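Local coordinates for mandelate racemase/muconate lactonizing protein (Thermobispora bispora, PDB 3VC5) that probably catalyses the magnesium-dependent dehydration of D-glucarate to 5-dehydro-4-deoxy-D-glucarate, as a member of the mandelate racemase branch of enolase-like enzymes, at residues A[123-126]-A[127-131]; A[309-312]-A[313-316]; A[72-75]-A[76-80]. All blocks are in the same frame, centred on the assembly; numbering follows the deposited sequence.

Interaction 1 of 3, residues A[123-126]-A[127-131]; sequences RVKT and VDRVF
At the edge of the R129 guanidinium, close to its plane, lies the carbonyl oxygen of K125, while the D128 carboxylate, the other flat group, has a V124 methyl beside it. That methyl, V124 CG1, stands 3.6 Å from D128 OD2, and the two side chains run next to each other in the same direction. It gets there because the branch is turned opposite the backbone nitrogen (chi1 170°). Both carboxylate oxygens are committed elsewhere: OD1 accepts from Y99 OH, and OD2 forms a salt bridge with R320. An alanine in place of D128 would probably leave the R320 guanidinium without its negative mate and Y99 OH without its acceptor, and would strip V124 of a neighbour.

K125 and R129 cross obliquely, K125 CG touching R129 CD at 4.1 Å. R129 starts by folding back along the helix, its CG only 3.1 Å from K125 O, and then bends sharply at chi3 (34°). The like charges stay apart, K125 NZ being 5.4 Å from R129 NH2. K125 NZ is gripped by the carbonyls of T118 and S120. T126 OG1, one turn into the helix, is held by S122 O and V111 N. Beneath the side chains run four main-chain bonds, from V127 N to R123 O through V130 N to T126 O; the bond from D128 N to V124 O measures 2.8 Å. Such i to i+4 pairing is that of a regular alpha-helix, here the opening turns of helix 123-146 in the N-terminal domain characteristic of the enolase superfamily.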
loop_
_atom_site.group_PDB
_atom_site.type_symbol
_atom_site.label_atom_id
_atom_site.label_comp_id
_atom_site.label_asym_id
_atom_site.label_seq_id
_atom_site.Cartn_x
_atom_site.Cartn_y
_atom_site.Cartn_z
ATOM N N ARG A 123 -0.216 -5.163 20.233
ATOM C CA ARG A 123 0.784 -6.080 19.697
ATOM C C ARG A 123 1.333 -5.609 18.363
ATOM O O ARG A 123 2.562 -5.564 18.184
ATOM C CB ARG A 123 0.224 -7.492 19.531
ATOM C CG ARG A 123 1.253 -8.472 18.960
ATOM C CD ARG A 123 2.219 -8.976 20.031
ATOM N NE ARG A 123 1.733 -10.184 20.707
ATOM C CZ ARG A 123 1.567 -10.295 22.022
ATOM N NH1 ARG A 123 1.854 -9.270 22.808
ATOM N NH2 ARG A 123 1.121 -11.432 22.555
ATOM N N VAL A 124 0.456 -5.259 17.425
ATOM C CA VAL A 124 0.931 -4.847 16.102
ATOM C C VAL A 124 1.723 -3.557 16.223
ATOM O O VAL A 124 2.752 -3.423 15.598
ATOM C CB VAL A 124 -0.210 -4.728 15.048
ATOM C CG1 VAL A 124 0.272 -4.064 13.771
ATOM C CG2 VAL A 124 -0.829 -6.110 14.802
ATOM N N LYS A 125 1.240 -2.583 16.997
ATOM C CA LYS A 125 1.987 -1.342 17.077
ATOM C C LYS A 125 3.366 -1.585 17.694
ATOM O O LYS A 125 4.356 -0.919 17.320
ATOM C CB LYS A 125 1.187 -0.293 17.887
ATOM C CG LYS A 125 1.703 1.139 17.775
ATOM C CD LYS A 125 0.781 2.076 18.552
ATOM C CE LYS A 125 1.361 3.392 18.865
ATOM N NZ LYS A 125 0.907 3.908 20.202
ATOM N N THR A 126 3.455 -2.504 18.658
ATOM C CA THR A 126 4.747 -2.805 19.290
ATOM C C THR A 126 5.706 -3.400 18.256
ATOM O O THR A 126 6.871 -2.953 18.111
ATOM C CB THR A 126 4.564 -3.776 20.465
ATOM O OG1 THR A 126 3.780 -3.115 21.463
ATOM C CG2 THR A 126 5.927 -4.164 21.070
ATOM N N VAL A 127 5.204 -4.363 17.494
ATOM C CA VAL A 127 6.012 -4.993 16.414
ATOM C C VAL A 127 6.419 -3.935 15.380
ATOM O O VAL A 127 7.582 -3.867 14.973
ATOM C CB VAL A 127 5.235 -6.110 15.733
ATOM C CG1 VAL A 127 6.006 -6.642 14.483
ATOM C CG2 VAL A 127 4.977 -7.232 16.734
ATOM N N ASP A 128 5.473 -3.065 15.000
ATOM C CA ASP A 128 5.756 -2.082 13.974
ATOM C C ASP A 128 6.803 -1.095 14.493
ATOM O O ASP A 128 7.664 -0.628 13.728
ATOM C CB ASP A 128 4.487 -1.295 13.633
ATOM C CG ASP A 128 3.558 -2.065 12.693
ATOM O OD1 ASP A 128 3.989 -3.121 12.140
ATOM O OD2 ASP A 128 2.440 -1.577 12.412
ATOM N N ARG A 129 6.686 -0.706 15.773
ATOM C CA ARG A 129 7.674 0.204 16.372
ATOM C C ARG A 129 9.088 -0.403 16.360
ATOM O O ARG A 129 10.092 0.278 16.029
ATOM C CB ARG A 129 7.283 0.622 17.806
ATOM C CG ARG A 129 6.107 1.582 17.860
ATOM C CD ARG A 129 5.460 1.633 19.254
ATOM N NE ARG A 129 6.435 1.462 20.318
ATOM C CZ ARG A 129 6.780 2.388 21.203
ATOM N NH1 ARG A 129 7.677 2.086 22.144
ATOM N NH2 ARG A 129 6.210 3.596 21.177
ATOM N N VAL A 130 9.181 -1.693 16.671
ATOM C CA VAL A 130 10.488 -2.345 16.702
ATOM C C VAL A 130 11.020 -2.545 15.276
ATOM O O VAL A 130 12.176 -2.235 14.964
ATOM C CB VAL A 130 10.451 -3.647 17.496
ATOM C CG1 VAL A 130 11.817 -4.364 17.410
ATOM C CG2 VAL A 130 10.077 -3.323 18.963
ATOM N N PHE A 131 10.147 -2.968 14.389
ATOM C CA PHE A 131 10.532 -3.198 13.008
ATOM C C PHE A 131 11.032 -1.941 12.292
ATOM O O PHE A 131 11.949 -2.014 11.494
ATOM C CB PHE A 131 9.332 -3.758 12.274
ATOM C CG PHE A 131 9.532 -3.938 10.777
ATOM C CD1 PHE A 131 10.362 -4.964 10.263
ATOM C CD2 PHE A 131 8.832 -3.123 9.880
ATOM C CE1 PHE A 131 10.506 -5.143 8.897
ATOM C CE2 PHE A 131 8.963 -3.310 8.488
ATOM C CZ PHE A 131 9.793 -4.330 8.001
#

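Interaction 2 of 3, residues A[309-312]-A[313-316]; sequences LIDH and HYWG
D311 grips H313 twice through a single oxygen, and this is the tight half of the turn. D311 OD1 accepts from H313 N at 2.7 Å, on its anti side, which makes D311 the N-cap of the short, weakly bonded helix that follows. On its syn side the same oxygen takes H313 ND1 at 2.8 Å. D311 OD1 lies almost in the plane of the H313 ring, although carboxylate and ring stand 84° apart. With CG swung opposite the backbone nitrogen (chi1 -178°), the D311 carboxylate also reaches the tyrosine, OD2 lying 3.4 Å from Y314 CE2. The D311 carbonyl oxygen lies over one face of the Y314 ring, toward its rim, and accepts from both Y314 N and W315 N. The imidazoles of H312 and H313 are packed close as well, their centroids 3.9 Å apart and their planes inclined by 31°. I310 CD1 sits 3.6 Å from the centroid of the W315 five-membered ring, almost on its normal, a CH-pi contact.

Looseness is confined to the G316 end, where the bond from G316 N to H312 O is weak at 3.4 Å and G316 itself leaves the helix with positive phi. Toward the strand, L309 meets Y314 and W315 through a water instead of directly: it donates to L309 O and accepts from Y314 OH and W315 NE1, the last at 3.0 Å.

H313 NE2 continues to S346 OG, and D311 OD2 accepts from H338 ND1. H338 is a predicted proton acceptor, so the turn presents D311 to it much as in the His-Asp dyad of this family, and the two H313 bonds are consistent with D311 being a second-shell residue fixed in rotation.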
loop_
_atom_site.group_PDB
_atom_site.type_symbol
_atom_site.label_atom_id
_atom_site.label_comp_id
_atom_site.label_asym_id
_atom_site.label_seq_id
_atom_site.Cartn_x
_atom_site.Cartn_y
_atom_site.Cartn_z
ATOM N N LEU A 309 -2.440 11.871 10.826
ATOM C CA LEU A 309 -0.993 12.148 10.878
ATOM C C LEU A 309 -0.339 10.773 10.877
ATOM O O LEU A 309 -0.431 10.031 11.856
ATOM C CB LEU A 309 -0.607 12.915 12.151
ATOM C CG LEU A 309 -0.784 14.443 12.093
ATOM C CD1 LEU A 309 -2.268 14.865 12.048
ATOM C CD2 LEU A 309 -0.082 15.104 13.268
ATOM N N ILE A 310 0.270 10.411 9.761
ATOM C CA ILE A 310 1.019 9.162 9.668
ATOM C C ILE A 310 2.353 9.361 10.421
ATOM O O ILE A 310 2.797 10.500 10.677
ATOM C CB ILE A 310 1.270 8.834 8.179
ATOM C CG1 ILE A 310 1.623 7.363 7.968
ATOM C CG2 ILE A 310 2.395 9.694 7.600
ATOM C CD1 ILE A 310 0.450 6.435 8.309
ATOM N N ASP A 311 3.003 8.259 10.770
ATOM C CA ASP A 311 4.280 8.341 11.476
ATOM C C ASP A 311 4.955 6.996 11.317
ATOM O O ASP A 311 4.469 5.993 11.872
ATOM C CB ASP A 311 4.089 8.719 12.959
ATOM C CG ASP A 311 5.409 8.853 13.702
ATOM O OD1 ASP A 311 6.400 8.172 13.288
ATOM O OD2 ASP A 311 5.447 9.549 14.750
ATOM N N HIS A 312 5.999 6.945 10.498
ATOM C CA HIS A 312 6.627 5.649 10.188
ATOM C C HIS A 312 7.203 4.990 11.417
ATOM O O HIS A 312 7.459 3.765 11.400
ATOM C CB HIS A 312 7.689 5.785 9.096
ATOM C CG HIS A 312 8.996 6.366 9.562
ATOM N ND1 HIS A 312 9.281 7.711 9.466
ATOM C CD2 HIS A 312 10.101 5.781 10.105
ATOM C CE1 HIS A 312 10.499 7.937 9.932
ATOM N NE2 HIS A 312 11.041 6.775 10.279
ATOM N N HIS A 313 7.445 5.773 12.484
ATOM C CA HIS A 313 8.068 5.190 13.682
ATOM C C HIS A 313 7.124 4.267 14.433
ATOM O O HIS A 313 7.576 3.447 15.233
ATOM C CB HIS A 313 8.568 6.279 14.646
ATOM C CG HIS A 313 9.561 7.221 14.032
ATOM N ND1 HIS A 313 9.172 8.384 13.417
ATOM C CD2 HIS A 313 10.920 7.203 13.995
ATOM C CE1 HIS A 313 10.259 9.038 12.992
ATOM N NE2 HIS A 313 11.327 8.321 13.312
ATOM N N TYR A 314 5.815 4.407 14.217
ATOM C CA TYR A 314 4.906 3.432 14.866
ATOM C C TYR A 314 3.906 2.810 13.898
ATOM O O TYR A 314 3.159 1.917 14.315
ATOM C CB TYR A 314 4.211 4.010 16.136
ATOM C CG TYR A 314 3.336 5.234 15.905
ATOM C CD1 TYR A 314 2.031 5.104 15.442
ATOM C CD2 TYR A 314 3.813 6.525 16.160
ATOM C CE1 TYR A 314 1.205 6.216 15.281
ATOM C CE2 TYR A 314 3.001 7.632 16.007
ATOM C CZ TYR A 314 1.719 7.481 15.514
ATOM O OH TYR A 314 0.933 8.606 15.352
ATOM N N TRP A 315 3.909 3.231 12.619
ATOM C CA TRP A 315 3.086 2.540 11.598
ATOM C C TRP A 315 3.898 1.452 10.871
ATOM O O TRP A 315 3.391 0.794 9.983
ATOM C CB TRP A 315 2.452 3.513 10.595
ATOM C CG TRP A 315 1.271 4.259 11.146
ATOM C CD1 TRP A 315 1.296 5.432 11.860
ATOM C CD2 TRP A 315 -0.111 3.899 11.008
ATOM N NE1 TRP A 315 0.017 5.848 12.144
ATOM C CE2 TRP A 315 -0.877 4.917 11.657
ATOM C CE3 TRP A 315 -0.777 2.824 10.402
ATOM C CZ2 TRP A 315 -2.276 4.891 11.708
ATOM C CZ3 TRP A 315 -2.201 2.785 10.458
ATOM C CH2 TRP A 315 -2.926 3.835 11.101
ATOM N N GLY A 316 5.171 1.293 11.229
ATOM C CA GLY A 316 5.940 0.142 10.753
ATOM C C GLY A 316 6.847 0.390 9.570
ATOM O O GLY A 316 7.095 -0.535 8.769
HETATM O O HOH W 1 -1.293 8.098 13.730
#

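Interaction 3 of 3, residues A[72-75]-A[76-80]; sequences GDLA and HLEQV
The L74 side chain slants across the end of E78 one turn on, the leucine's branch point meeting the glutamate's carboxylate. L74 CG is 3.8 Å from E78 OE2, an apolar-to-carboxylate touch rather than a polar bond. E78 starts beside its own backbone nitrogen (chi1 -69°) and runs extended from there, which brings its CG within 3.3 Å of L74 O before the carboxylate passes the leucine. On the neighbouring flank L74 CD1 only grazes L77 CD2, at 4.4 Å, while L77 turns inward onto V30, P32 and T54 of the adjacent sheet.

H76 leaves the helix on a different flank, toward helix 123-146. Its ring carries V80 CG2 over one face, meets Y71 edge-to-face and is fixed in rotation by a bond from NE2 to T70 OG1. These contacts hold the imidazole in a buried position.

Backbone bonds run under the side chains, the one from L77 N to D73 O being 2.8 Å long and nearly straight at 178°. D73 occupies the N-cap position without a capping bond from its side chain; OD1 turns instead to the main-chain nitrogen of R421. At the end of the segment, Q79 N reaches A75 O at 3.3 Å, and a water donates to that same oxygen at 2.8 Å. It also lies 3.0 Å from Q79 OE1, although its protons are too few for every acceptor around it.

The chemistry is that of an amphipathic helix start: apolar L77 and the H76 ring face the protein, A75 and E78 lie on the solvent side, and the helix dipole would probably suit the negative charge of D73 at the N-terminal end.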
loop_
_atom_site.group_PDB
_atom_site.type_symbol
_atom_site.label_atom_id
_atom_site.label_comp_id
_atom_site.label_asym_id
_atom_site.label_seq_id
_atom_site.Cartn_x
_atom_site.Cartn_y
_atom_site.Cartn_z
ATOM N N GLY A 72 13.875 5.828 22.514
ATOM C CA GLY A 72 14.913 5.414 23.470
ATOM C C GLY A 72 14.414 4.845 24.790
ATOM O O GLY A 72 15.231 4.435 25.629
ATOM N N ASP A 73 13.083 4.779 24.974
ATOM C CA ASP A 73 12.503 4.239 26.216
ATOM C C ASP A 73 13.065 2.835 26.472
ATOM O O ASP A 73 13.185 2.028 25.544
ATOM C CB ASP A 73 10.978 4.143 26.138
ATOM C CG ASP A 73 10.282 5.510 26.168
ATOM O OD1 ASP A 73 10.902 6.541 26.489
ATOM O OD2 ASP A 73 9.073 5.548 25.879
ATOM N N LEU A 74 13.319 2.516 27.741
ATOM C CA LEU A 74 14.065 1.328 28.109
ATOM C C LEU A 74 13.405 0.049 27.571
ATOM O O LEU A 74 14.099 -0.819 26.991
ATOM C CB LEU A 74 14.194 1.254 29.647
ATOM C CG LEU A 74 15.059 0.117 30.192
ATOM C CD1 LEU A 74 16.491 0.227 29.672
ATOM C CD2 LEU A 74 14.988 0.113 31.734
ATOM N N ALA A 75 12.089 -0.106 27.786
ATOM C CA ALA A 75 11.434 -1.330 27.353
ATOM C C ALA A 75 11.533 -1.510 25.838
ATOM O O ALA A 75 11.726 -2.637 25.323
ATOM C CB ALA A 75 9.986 -1.355 27.820
ATOM N N HIS A 76 11.415 -0.408 25.113
ATOM C CA HIS A 76 11.572 -0.444 23.669
ATOM C C HIS A 76 13.009 -0.764 23.276
ATOM O O HIS A 76 13.236 -1.611 22.400
ATOM C CB HIS A 76 11.151 0.897 23.052
ATOM C CG HIS A 76 11.186 0.908 21.550
ATOM N ND1 HIS A 76 10.341 0.135 20.780
ATOM C CD2 HIS A 76 11.955 1.610 20.675
ATOM C CE1 HIS A 76 10.571 0.370 19.503
ATOM N NE2 HIS A 76 11.571 1.242 19.412
ATOM N N LEU A 77 13.965 -0.038 23.865
ATOM C CA LEU A 77 15.375 -0.299 23.631
ATOM C C LEU A 77 15.696 -1.796 23.805
ATOM O O LEU A 77 16.439 -2.394 23.003
ATOM C CB LEU A 77 16.219 0.543 24.599
ATOM C CG LEU A 77 17.721 0.271 24.660
ATOM C CD1 LEU A 77 18.397 0.510 23.298
ATOM C CD2 LEU A 77 18.339 1.185 25.759
ATOM N N GLU A 78 15.153 -2.409 24.857
ATOM C CA GLU A 78 15.408 -3.841 25.109
ATOM C C GLU A 78 14.904 -4.736 23.972
ATOM O O GLU A 78 15.569 -5.710 23.575
ATOM C CB GLU A 78 14.801 -4.290 26.448
ATOM C CG GLU A 78 15.510 -3.686 27.649
ATOM C CD GLU A 78 14.774 -3.958 28.957
ATOM O OE1 GLU A 78 13.608 -4.444 28.909
ATOM O OE2 GLU A 78 15.367 -3.674 30.027
ATOM N N GLN A 79 13.738 -4.402 23.436
ATOM C CA GLN A 79 13.185 -5.146 22.304
ATOM C C GLN A 79 13.993 -4.932 21.039
ATOM O O GLN A 79 14.211 -5.890 20.276
ATOM C CB GLN A 79 11.708 -4.795 22.057
ATOM C CG GLN A 79 10.772 -5.229 23.183
ATOM C CD GLN A 79 10.863 -6.712 23.577
ATOM O OE1 GLN A 79 10.900 -7.045 24.782
ATOM N NE2 GLN A 79 10.883 -7.610 22.584
ATOM N N VAL A 80 14.478 -3.705 20.820
ATOM C CA VAL A 80 15.262 -3.420 19.632
ATOM C C VAL A 80 16.583 -4.203 19.719
ATOM O O VAL A 80 17.024 -4.784 18.718
ATOM C CB VAL A 80 15.492 -1.908 19.472
ATOM C CG1 VAL A 80 16.478 -1.595 18.331
ATOM C CG2 VAL A 80 14.159 -1.174 19.212
HETATM O O HOH W 2 11.098 -4.894 26.805
#

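Along the chain the order is interaction 3, interaction 1, interaction 2: the first two belong to helices 74-85 and 123-146 of the N-terminal domain, the last to the turn after strand 307-310 of the barrel-like mixed sheet. Centres of interactions 1 and 2 lie about 10 Å apart, those of 1 and 3 about 12 Å, and those of 2 and 3 about 17 Å. Helix 123-146 thus sits between the others, touching both: R129 CG packs on Y314 CB at 3.5 Å, and R129 O on H76 CE1 at 3.5 Å. Interactions 2 and 3 do not touch, their nearest atoms about 6 Å apart. Through this helix the N-terminal domain packs against the barrel.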